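Local coordinates for protein hydrogenase maturation factor (Thermoanaerobacter tengcongensis, PDB 3VTH) that probably transfers the carbamoyl group of carbamoyl phosphate, with the help of ATP, to the C-terminal cysteine of HypE during [NiFe]-hydrogenase maturation, at residues A[9-14]-A[83-88]. Residues are numbered along the deposited sequence; the frame is centred on the assembly and turned at random.
Sequences IQARQI and REVEVK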
loop_
_atom_site.group_PDB
_atom_site.type_symbol
_atom_site.label_atom_id
_atom_site.label_comp_id
_atom_site.label_asym_id
_atom_site.label_seq_id
_atom_site.Cartn_x
_atom_site.Cartn_y
_atom_site.Cartn_z
ATOM N N ILE A 9 -16.219 14.769 45.415
ATOM C CA ILE A 9 -15.078 14.391 44.610
ATOM C C ILE A 9 -15.138 12.895 44.317
ATOM O O ILE A 9 -15.303 12.079 45.222
ATOM C CB ILE A 9 -13.744 14.825 45.296
ATOM C CG1 ILE A 9 -13.772 16.333 45.651
ATOM C CG2 ILE A 9 -12.518 14.432 44.451
ATOM C CD1 ILE A 9 -13.844 17.324 44.425
ATOM N N GLN A 10 -15.047 12.558 43.035
ATOM C CA GLN A 10 -15.012 11.174 42.589
ATOM C C GLN A 10 -13.729 10.967 41.791
ATOM O O GLN A 10 -13.051 11.933 41.439
ATOM C CB GLN A 10 -16.214 10.862 41.696
ATOM C CG GLN A 10 -17.536 10.686 42.431
ATOM C CD GLN A 10 -18.522 9.889 41.594
ATOM O OE1 GLN A 10 -19.373 10.459 40.911
ATOM N NE2 GLN A 10 -18.384 8.561 41.612
ATOM N N ALA A 11 -13.401 9.710 41.513
ATOM C CA ALA A 11 -12.217 9.398 40.727
ATOM C C ALA A 11 -12.533 8.390 39.632
ATOM O O ALA A 11 -13.314 7.462 39.831
ATOM C CB ALA A 11 -11.098 8.891 41.628
ATOM N N ARG A 12 -11.932 8.589 38.467
ATOM C CA ARG A 12 -12.071 7.645 37.370
ATOM C C ARG A 12 -10.710 7.297 36.792
ATOM O O ARG A 12 -9.861 8.160 36.648
ATOM C CB ARG A 12 -12.941 8.232 36.251
ATOM C CG ARG A 12 -14.385 8.470 36.624
ATOM C CD ARG A 12 -15.115 7.178 36.886
ATOM N NE ARG A 12 -16.524 7.430 37.187
ATOM C CZ ARG A 12 -16.997 7.711 38.397
ATOM N NH1 ARG A 12 -16.180 7.779 39.447
ATOM N NH2 ARG A 12 -18.298 7.919 38.557
ATOM N N GLN A 13 -10.506 6.022 36.474
ATOM C CA GLN A 13 -9.350 5.629 35.681
ATOM C C GLN A 13 -9.839 5.393 34.262
ATOM O O GLN A 13 -10.852 4.722 34.062
ATOM C CB GLN A 13 -8.715 4.369 36.255
ATOM C CG GLN A 13 -7.617 3.774 35.395
ATOM C CD GLN A 13 -7.324 2.347 35.808
ATOM O OE1 GLN A 13 -7.329 2.026 36.998
ATOM N NE2 GLN A 13 -7.085 1.481 34.832
ATOM N N ILE A 14 -9.129 5.968 33.292
ATOM C CA ILE A 14 -9.512 5.909 31.884
ATOM C C ILE A 14 -8.340 5.384 31.042
ATOM O O ILE A 14 -7.240 5.928 31.089
ATOM C CB ILE A 14 -9.988 7.300 31.358
ATOM C CG1 ILE A 14 -11.154 7.837 32.208
ATOM C CG2 ILE A 14 -10.408 7.214 29.868
ATOM C CD1 ILE A 14 -11.360 9.356 32.122
ATOM N N ARG A 83 -13.245 3.345 34.516
ATOM C CA ARG A 83 -13.479 2.619 35.771
ATOM C C ARG A 83 -13.592 3.605 36.935
ATOM O O ARG A 83 -12.852 4.584 36.993
ATOM C CB ARG A 83 -12.307 1.678 36.072
ATOM C CG ARG A 83 -12.132 0.478 35.140
ATOM C CD ARG A 83 -10.681 -0.021 35.230
ATOM N NE ARG A 83 -10.472 -1.369 34.692
ATOM C CZ ARG A 83 -10.013 -1.647 33.470
ATOM N NH1 ARG A 83 -9.722 -0.677 32.615
ATOM N NH2 ARG A 83 -9.853 -2.915 33.100
ATOM N N GLU A 84 -14.509 3.319 37.854
ATOM C CA GLU A 84 -14.606 4.005 39.149
ATOM C C GLU A 84 -13.458 3.530 40.048
ATOM O O GLU A 84 -13.261 2.332 40.214
ATOM C CB GLU A 84 -15.957 3.683 39.813
ATOM C CG GLU A 84 -16.164 4.331 41.197
ATOM C CD GLU A 84 -17.206 3.630 42.103
ATOM O OE1 GLU A 84 -17.603 2.460 41.856
ATOM O OE2 GLU A 84 -17.624 4.261 43.101
ATOM N N VAL A 85 -12.683 4.461 40.595
ATOM C CA VAL A 85 -11.581 4.111 41.504
ATOM C C VAL A 85 -11.669 4.985 42.739
ATOM O O VAL A 85 -12.437 5.943 42.756
ATOM C CB VAL A 85 -10.169 4.259 40.844
ATOM C CG1 VAL A 85 -9.986 3.254 39.713
ATOM C CG2 VAL A 85 -9.912 5.696 40.349
ATOM N N GLU A 86 -10.892 4.663 43.768
ATOM C CA GLU A 86 -10.886 5.473 44.996
ATOM C C GLU A 86 -10.120 6.781 44.773
ATOM O O GLU A 86 -9.215 6.842 43.946
ATOM C CB GLU A 86 -10.284 4.700 46.171
ATOM C CG GLU A 86 -10.850 3.287 46.377
ATOM C CD GLU A 86 -12.377 3.199 46.236
ATOM O OE1 GLU A 86 -12.844 2.624 45.219
ATOM O OE2 GLU A 86 -13.098 3.709 47.122
ATOM N N VAL A 87 -10.502 7.817 45.508
ATOM C CA VAL A 87 -9.850 9.126 45.436
ATOM C C VAL A 87 -8.499 9.106 46.166
ATOM O O VAL A 87 -8.401 8.613 47.287
ATOM C CB VAL A 87 -10.768 10.210 46.047
ATOM C CG1 VAL A 87 -10.069 11.577 46.112
ATOM C CG2 VAL A 87 -12.081 10.286 45.263
ATOM N N LYS A 88 -7.462 9.640 45.521
ATOM C CA LYS A 88 -6.120 9.683 46.123
ATOM C C LYS A 88 -5.790 11.055 46.692
ATOM O O LYS A 88 -4.766 11.225 47.357
ATOM C CB LYS A 88 -5.058 9.318 45.084
ATOM C CG LYS A 88 -5.018 7.851 44.713
ATOM C CD LYS A 88 -3.841 7.566 43.792
ATOM C CE LYS A 88 -3.888 6.141 43.279
ATOM N NZ LYS A 88 -4.881 6.030 42.180
HETATM O O HOH W 1 -14.577 7.523 43.113
HETATM O O HOH W 2 -10.222 2.308 32.786
#
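Gln13 and Arg83 form an antiparallel hydrogen-bonded pair where the outermost strand 76-85 joins strand 10-17 in the sheet of the acylphosphatase domain, a ferredoxin-like alpha/beta sandwich. Gln13 N gives its hydrogen to Arg83 O (2.8 Å), and Arg83 N returns a bond of the same length to Gln13 O. Long polar side chains suit this end of the face, where Arg83 is exposed to solvent: they run alongside each other in the same direction, amide and guanidinium planes 20° apart. A water links Gln13 O to Arg83 NH1, which also bonds Gln81.

At the next pair, Arg12 and Glu84, Arg12 CA brings its hydrogen to Arg83 O. The Arg12 chain folds back at chi2 (-66°), which carries NH1 to Ala11 O at 2.9 Å. Val85 N reaches the same oxygen from the opposite face of its carbonyl plane, so two donors grip one acceptor. Glu84 lays its CB over one face of the Arg12 guanidinium, whereas the carboxylate stays farther off and any attraction between the charges is probably modest. A leucine in place of Arg12 would probably leave Ala11 O with Val85 N alone from these strands and Glu84 without its positive neighbour. Helix 57-69 packs on this face, Ile60 touching Arg12.

A methyl suits Ala11 because the 85-87 backbone passes close over its CB, Val85 O lying 3.4 Å away; CB also meets Val85 CG2 at 3.6 Å and Val87 CG2 at 4.0 Å. Val87 CG1 continues this apolar patch to Ile9 CG2. Beyond, Lys88 forms a salt bridge with Glu52 of strand 48-55, the neighbour of 10-17 on its other side. Where direct backbone bonding lapses, a water bridges the chains, accepting from Ala11 N and donating to Val85 O at 2.7 Å.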